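Local atomic coordinates of cyclopenase asqI (Emericella nidulans, PDB entry 5YY3), a protein that catalyses the zinc-dependent ring contraction of 4'-methoxycyclopenin to 4'-methoxyviridicatin, with release of methyl isocyanate, in aspoquinolone biosynthesis. Residues Gly305-Thr310 / Glu350-Leu355; His443-Leu448 / Gly463-Glu468. One frame throughout, in Å; residues are numbered along the deposited sequence.

Contact 1: Gly305-Thr310 / Glu350-Leu355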
loop_
_atom_site.group_PDB
_atom_site.type_symbol
_atom_site.label_atom_id
_atom_site.label_comp_id
_atom_site.label_asym_id
_atom_site.label_seq_id
_atom_site.Cartn_x
_atom_site.Cartn_y
_atom_site.Cartn_z
ATOM N N GLY A 305 -17.669 -24.101 36.139
ATOM C CA GLY A 305 -18.065 -23.165 37.178
ATOM C C GLY A 305 -17.404 -23.380 38.526
ATOM O O GLY A 305 -17.867 -22.821 39.514
ATOM N N GLN A 306 -16.342 -24.190 38.570
ATOM C CA GLN A 306 -15.564 -24.435 39.793
ATOM C C GLN A 306 -14.083 -24.510 39.477
ATOM O O GLN A 306 -13.708 -24.999 38.416
ATOM C CB GLN A 306 -15.934 -25.769 40.480
ATOM C CG GLN A 306 -17.358 -26.265 40.345
ATOM C CD GLN A 306 -17.465 -27.784 40.516
ATOM O OE1 GLN A 306 -16.454 -28.501 40.562
ATOM N NE2 GLN A 306 -18.694 -28.276 40.582
ATOM N N PHE A 307 -13.237 -24.094 40.415
ATOM C CA PHE A 307 -11.828 -24.481 40.363
ATOM C C PHE A 307 -11.546 -25.549 41.433
ATOM O O PHE A 307 -11.829 -25.345 42.616
ATOM C CB PHE A 307 -10.906 -23.267 40.548
ATOM C CG PHE A 307 -10.734 -22.432 39.296
ATOM C CD1 PHE A 307 -9.719 -22.709 38.397
ATOM C CD2 PHE A 307 -11.602 -21.389 39.012
ATOM C CE1 PHE A 307 -9.560 -21.959 37.253
ATOM C CE2 PHE A 307 -11.448 -20.629 37.866
ATOM C CZ PHE A 307 -10.429 -20.915 36.984
ATOM N N GLU A 308 -10.989 -26.684 41.009
ATOM C CA GLU A 308 -10.713 -27.788 41.922
ATOM C C GLU A 308 -9.706 -27.401 42.990
ATOM O O GLU A 308 -8.723 -26.696 42.740
ATOM C CB GLU A 308 -10.209 -29.028 41.169
ATOM C CG GLU A 308 -11.260 -29.685 40.281
ATOM C CD GLU A 308 -12.582 -29.903 40.990
ATOM O OE1 GLU A 308 -12.580 -30.468 42.110
ATOM O OE2 GLU A 308 -13.631 -29.496 40.434
ATOM N N THR A 309 -9.987 -27.890 44.188
ATOM C CA THR A 309 -9.174 -27.666 45.363
ATOM C C THR A 309 -8.330 -28.936 45.567
ATOM O O THR A 309 -8.567 -29.961 44.925
ATOM C CB THR A 309 -10.100 -27.312 46.582
ATOM O OG1 THR A 309 -10.479 -25.928 46.503
ATOM C CG2 THR A 309 -9.455 -27.559 47.943
ATOM N N THR A 310 -7.311 -28.841 46.410
ATOM C CA THR A 310 -6.521 -29.988 46.839
ATOM C C THR A 310 -7.356 -31.080 47.547
ATOM O O THR A 310 -6.930 -32.237 47.632
ATOM C CB THR A 310 -5.387 -29.515 47.779
ATOM O OG1 THR A 310 -4.327 -30.473 47.787
ATOM C CG2 THR A 310 -5.915 -29.270 49.201
ATOM N N GLU A 350 -1.268 -27.630 40.750
ATOM C CA GLU A 350 -0.729 -28.537 39.750
ATOM C C GLU A 350 -1.646 -28.549 38.542
ATOM O O GLU A 350 -1.203 -28.713 37.417
ATOM C CB GLU A 350 -0.558 -29.951 40.324
ATOM C CG GLU A 350 0.523 -30.026 41.411
ATOM C CD GLU A 350 1.920 -29.744 40.861
ATOM O OE1 GLU A 350 2.172 -30.103 39.688
ATOM O OE2 GLU A 350 2.752 -29.141 41.583
ATOM N N ARG A 351 -2.933 -28.360 38.788
ATOM C CA ARG A 351 -3.914 -28.417 37.725
ATOM C C ARG A 351 -3.940 -27.101 36.911
ATOM O O ARG A 351 -3.993 -27.126 35.674
ATOM C CB ARG A 351 -5.297 -28.738 38.304
ATOM C CG ARG A 351 -6.300 -29.143 37.244
ATOM C CD ARG A 351 -7.579 -29.695 37.832
ATOM N NE ARG A 351 -7.313 -30.561 38.977
ATOM C CZ ARG A 351 -8.163 -31.479 39.433
ATOM N NH1 ARG A 351 -9.325 -31.670 38.819
ATOM N NH2 ARG A 351 -7.847 -32.214 40.496
ATOM N N TYR A 352 -3.869 -25.958 37.594
ATOM C CA TYR A 352 -4.004 -24.672 36.910
ATOM C C TYR A 352 -2.677 -23.904 36.744
ATOM O O TYR A 352 -2.567 -23.031 35.877
ATOM C CB TYR A 352 -5.052 -23.822 37.645
ATOM C CG TYR A 352 -6.341 -24.597 37.851
ATOM C CD1 TYR A 352 -7.119 -24.982 36.767
ATOM C CD2 TYR A 352 -6.753 -24.988 39.124
ATOM C CE1 TYR A 352 -8.294 -25.715 36.949
ATOM C CE2 TYR A 352 -7.926 -25.721 39.315
ATOM C CZ TYR A 352 -8.687 -26.074 38.224
ATOM O OH TYR A 352 -9.836 -26.800 38.388
ATOM N N GLY A 353 -1.677 -24.218 37.562
ATOM C CA GLY A 353 -0.332 -23.697 37.360
ATOM C C GLY A 353 -0.128 -22.197 37.496
ATOM O O GLY A 353 -0.805 -21.520 38.283
ATOM N N ASN A 354 0.830 -21.686 36.724
ATOM C CA ASN A 354 1.143 -20.258 36.658
ATOM C C ASN A 354 1.211 -19.790 35.201
ATOM O O ASN A 354 2.281 -19.427 34.705
ATOM C CB ASN A 354 2.478 -19.967 37.367
ATOM C CG ASN A 354 2.749 -18.485 37.506
ATOM O OD1 ASN A 354 1.901 -17.661 37.158
ATOM N ND2 ASN A 354 3.910 -18.133 38.046
ATOM N N LEU A 355 0.069 -19.807 34.515
ATOM C CA LEU A 355 0.050 -19.652 33.055
ATOM C C LEU A 355 0.543 -18.293 32.538
ATOM O O LEU A 355 1.264 -18.242 31.544
ATOM C CB LEU A 355 -1.365 -19.902 32.527
ATOM C CG LEU A 355 -1.552 -19.902 31.016
ATOM C CD1 LEU A 355 -0.552 -20.844 30.372
ATOM C CD2 LEU A 355 -2.961 -20.320 30.679
#

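Contact 2: His443-Leu448 / Gly463-Glu468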
loop_
_atom_site.group_PDB
_atom_site.type_symbol
_atom_site.label_atom_id
_atom_site.label_comp_id
_atom_site.label_asym_id
_atom_site.label_seq_id
_atom_site.Cartn_x
_atom_site.Cartn_y
_atom_site.Cartn_z
ATOM N N HIS A 443 -17.114 17.113 18.162
ATOM C CA HIS A 443 -16.008 17.051 17.205
ATOM C C HIS A 443 -14.736 17.432 17.936
ATOM O O HIS A 443 -14.496 18.616 18.212
ATOM C CB HIS A 443 -16.242 17.967 15.984
ATOM C CG HIS A 443 -17.473 17.612 15.200
ATOM N ND1 HIS A 443 -17.419 17.006 13.962
ATOM C CD2 HIS A 443 -18.788 17.739 15.501
ATOM C CE1 HIS A 443 -18.648 16.784 13.530
ATOM N NE2 HIS A 443 -19.499 17.217 14.445
ATOM N N ILE A 444 -13.930 16.423 18.265
ATOM C CA ILE A 444 -12.712 16.656 19.026
ATOM C C ILE A 444 -11.459 16.189 18.261
ATOM O O ILE A 444 -11.548 15.574 17.183
ATOM C CB ILE A 444 -12.802 15.978 20.406
ATOM C CG1 ILE A 444 -12.969 14.465 20.271
ATOM C CG2 ILE A 444 -13.985 16.565 21.208
ATOM C CD1 ILE A 444 -13.102 13.740 21.629
ATOM N N THR A 445 -10.291 16.488 18.819
ATOM C CA THR A 445 -9.070 16.485 18.021
ATOM C C THR A 445 -7.834 15.860 18.698
ATOM O O THR A 445 -7.507 16.151 19.850
ATOM C CB THR A 445 -8.731 17.922 17.615
ATOM O OG1 THR A 445 -9.907 18.523 17.077
ATOM C CG2 THR A 445 -7.634 17.952 16.567
ATOM N N THR A 446 -7.156 15.003 17.952
ATOM C CA THR A 446 -5.869 14.477 18.358
ATOM C C THR A 446 -4.803 15.018 17.419
ATOM O O THR A 446 -5.117 15.533 16.341
ATOM C CB THR A 446 -5.850 12.961 18.311
ATOM O OG1 THR A 446 -5.995 12.540 16.950
ATOM C CG2 THR A 446 -6.994 12.388 19.156
ATOM N N PHE A 447 -3.546 14.899 17.816
ATOM C CA PHE A 447 -2.453 15.296 16.948
ATOM C C PHE A 447 -1.282 14.329 17.091
ATOM O O PHE A 447 -1.105 13.678 18.128
ATOM C CB PHE A 447 -2.008 16.735 17.239
ATOM C CG PHE A 447 -1.755 17.027 18.700
ATOM C CD1 PHE A 447 -0.525 16.741 19.279
ATOM C CD2 PHE A 447 -2.734 17.622 19.484
ATOM C CE1 PHE A 447 -0.284 17.023 20.629
ATOM C CE2 PHE A 447 -2.498 17.910 20.824
ATOM C CZ PHE A 447 -1.270 17.601 21.398
ATOM N N LEU A 448 -0.505 14.226 16.024
ATOM C CA LEU A 448 0.709 13.434 16.029
ATOM C C LEU A 448 1.865 14.396 15.862
ATOM O O LEU A 448 2.011 14.998 14.817
ATOM C CB LEU A 448 0.685 12.377 14.915
ATOM C CG LEU A 448 -0.401 11.331 15.195
ATOM C CD1 LEU A 448 -1.080 10.811 13.949
ATOM C CD2 LEU A 448 0.152 10.167 16.022
ATOM N N GLY A 463 -0.998 13.055 21.024
ATOM C CA GLY A 463 -1.533 13.982 21.998
ATOM C C GLY A 463 -2.925 14.362 21.543
ATOM O O GLY A 463 -3.358 13.991 20.443
ATOM N N HIS A 464 -3.647 15.096 22.376
ATOM C CA HIS A 464 -4.952 15.564 21.945
ATOM C C HIS A 464 -5.223 16.963 22.479
ATOM O O HIS A 464 -4.702 17.346 23.532
ATOM C CB HIS A 464 -6.040 14.596 22.405
ATOM C CG HIS A 464 -6.192 14.539 23.892
ATOM N ND1 HIS A 464 -6.940 15.456 24.596
ATOM C CD2 HIS A 464 -5.675 13.689 24.812
ATOM C CE1 HIS A 464 -6.886 15.168 25.885
ATOM N NE2 HIS A 464 -6.128 14.097 26.042
ATOM N N GLU A 465 -6.035 17.724 21.751
ATOM C CA GLU A 465 -6.490 19.011 22.254
ATOM C C GLU A 465 -7.313 18.752 23.500
ATOM O O GLU A 465 -7.950 17.700 23.606
ATOM C CB GLU A 465 -7.319 19.778 21.212
ATOM C CG GLU A 465 -6.578 20.123 19.932
ATOM C CD GLU A 465 -5.303 20.909 20.175
ATOM O OE1 GLU A 465 -5.199 21.582 21.230
ATOM O OE2 GLU A 465 -4.401 20.843 19.301
ATOM N N PRO A 466 -7.298 19.706 24.447
ATOM C CA PRO A 466 -8.050 19.571 25.697
ATOM C C PRO A 466 -9.530 19.304 25.444
ATOM O O PRO A 466 -10.151 19.978 24.618
ATOM C CB PRO A 466 -7.843 20.925 26.378
ATOM C CG PRO A 466 -6.522 21.391 25.842
ATOM C CD PRO A 466 -6.495 20.940 24.416
ATOM N N TYR A 467 -10.079 18.304 26.132
ATOM C CA TYR A 467 -11.492 17.996 25.994
ATOM C C TYR A 467 -12.178 17.972 27.357
ATOM O O TYR A 467 -11.545 18.021 28.411
ATOM C CB TYR A 467 -11.708 16.660 25.257
ATOM C CG TYR A 467 -11.380 15.416 26.057
ATOM C CD1 TYR A 467 -12.317 14.851 26.918
ATOM C CD2 TYR A 467 -10.138 14.786 25.936
ATOM C CE1 TYR A 467 -12.025 13.716 27.664
ATOM C CE2 TYR A 467 -9.836 13.628 26.668
ATOM C CZ TYR A 467 -10.787 13.103 27.533
ATOM O OH TYR A 467 -10.514 11.967 28.280
ATOM N N GLU A 468 -13.491 17.901 27.312
ATOM C CA GLU A 468 -14.290 17.784 28.505
ATOM C C GLU A 468 -15.499 16.959 28.129
ATOM O O GLU A 468 -15.812 16.816 26.958
ATOM C CB GLU A 468 -14.713 19.157 29.022
ATOM C CG GLU A 468 -15.856 19.743 28.196
ATOM C CD GLU A 468 -16.253 21.138 28.609
ATOM O OE1 GLU A 468 -15.350 21.981 28.877
ATOM O OE2 GLU A 468 -17.485 21.375 28.669
HETATM O O HOH W 1 -9.379 16.593 21.760
#

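Contact 1: Gly305-Thr310 / Glu350-Leu355
Phe307 and Glu308 meet Arg351 and Tyr352 just beyond Gly305, the positive-phi residue of the Schellman motif that closes helix 288-304. Phe307 comes first. Its ring presents an edge to the Tyr352 face in a T-shaped pair, planes 75° apart and centroids separated by 4.8 Å. The contact is made mainly by CD1 of Phe307, which stands over the middle of the tyrosine ring and comes within 3.5 Å of Tyr352 CZ. Arg351 CB lies over the other face of that ring, which is therefore sandwiched.

At Glu308 the chain turns polar. Its backbone N donates a nearly straight hydrogen bond to Tyr352 OH (2.9 Å, 164°), approaching at the ring edge and fixing the far end of the tyrosine. The Glu308 side chain uses its aliphatic part here: CB lies over the centre of the Arg351 guanidinium, and CG is 3.1 Å from Arg351 NH1. A bend at chi2 (-48°) carries the carboxylate away, so OE1 stays 4.8 Å from Arg351 NH1 and no salt bridge forms. The guanidinium finds its ion partner in Asp348 instead.

Helices 288-304 and 323-331 pack against the aromatic pair: Ile330 touches both rings, Ala301 meets Phe307 and Asn297 meets Tyr352. Strand 306-307 pairs with strand 316-317 as the chain leaves helix 288-304, while Phe307 and Glu308 join it to the short helix 349-352.

Contact 2: His443-Leu448 / Gly463-Glu468
Thr446 and His464 form a non-hydrogen-bonded antiparallel pair, their CA atoms 3.9 Å apart, and Phe447 with Gly463 makes the hydrogen-bonded pair beside it. Both backbone hydrogen bonds of the latter pair are made: Phe447 N reaches Gly463 O at 2.8 Å, and Gly463 N returns a more bent bond to Phe447 O. Glu465 N adds a third bond, to Thr445 O at 2.9 Å. Beyond it the strands part at Glu465-Pro466, and a water takes over, accepting from Thr445 N and donating to Glu465 O (2.6 Å).

Among the side chains, Phe447 dominates. Its CG sits between the backbone N and the carbonyl carbon (chi1 50°), which lays the ring flat across the opposite strand. Gly463 CA lies over the ring face, 3.9 Å from the centroid, in a CH-pi contact, and Phe447 CE2 reaches His464 C at 3.3 Å. The lack of a side chain on Gly463 is what lets the ring come down on bare backbone, the arrangement described as aromatic rescue of glycine in antiparallel sheets. Glu465 runs alongside Thr445, its CG 3.9 Å from Thr445 CB, and bends so that OE2 comes near Phe447 CD2. On the other face of the sheet Thr446 CG2 meets His464 CB, while Thr446 OG1 bonds to Val565 O. The His464 ring reaches forward along its own chain, and ND1 donates, close to the ring plane, to O of the next residue, Glu465, at 2.7 Å.

Two donors, imidazole and water, therefore satisfy the Glu465 carbonyl where the direct strand pairing ends. Lys648 makes a cation-pi contact with Phe447 and a weak, long ion pair with Glu465, so the lysine's positive charge probably interacts with both the ring and, more weakly, the carboxylate.

In the fold
Along the chain the two contacts follow in series: contact 1 is complete before contact 2 begins. They lie on opposite sides of the chain's centre, their own centres 46 Å apart and their nearest atoms about 32 Å apart, and share no helix, strand or sheet. Contact 1 belongs to the helical region related to the copper-containing domain of hemocyanin, which here carries the zinc ligands His186, His190 and His218. Contact 2 belongs to the Ig-like region, where hairpin strands 443-449 and 461-475 join a larger mixed sheet. Both lie away from the metal site, so each joins parts of its own region, by aromatic packing in one and strand pairing in the other.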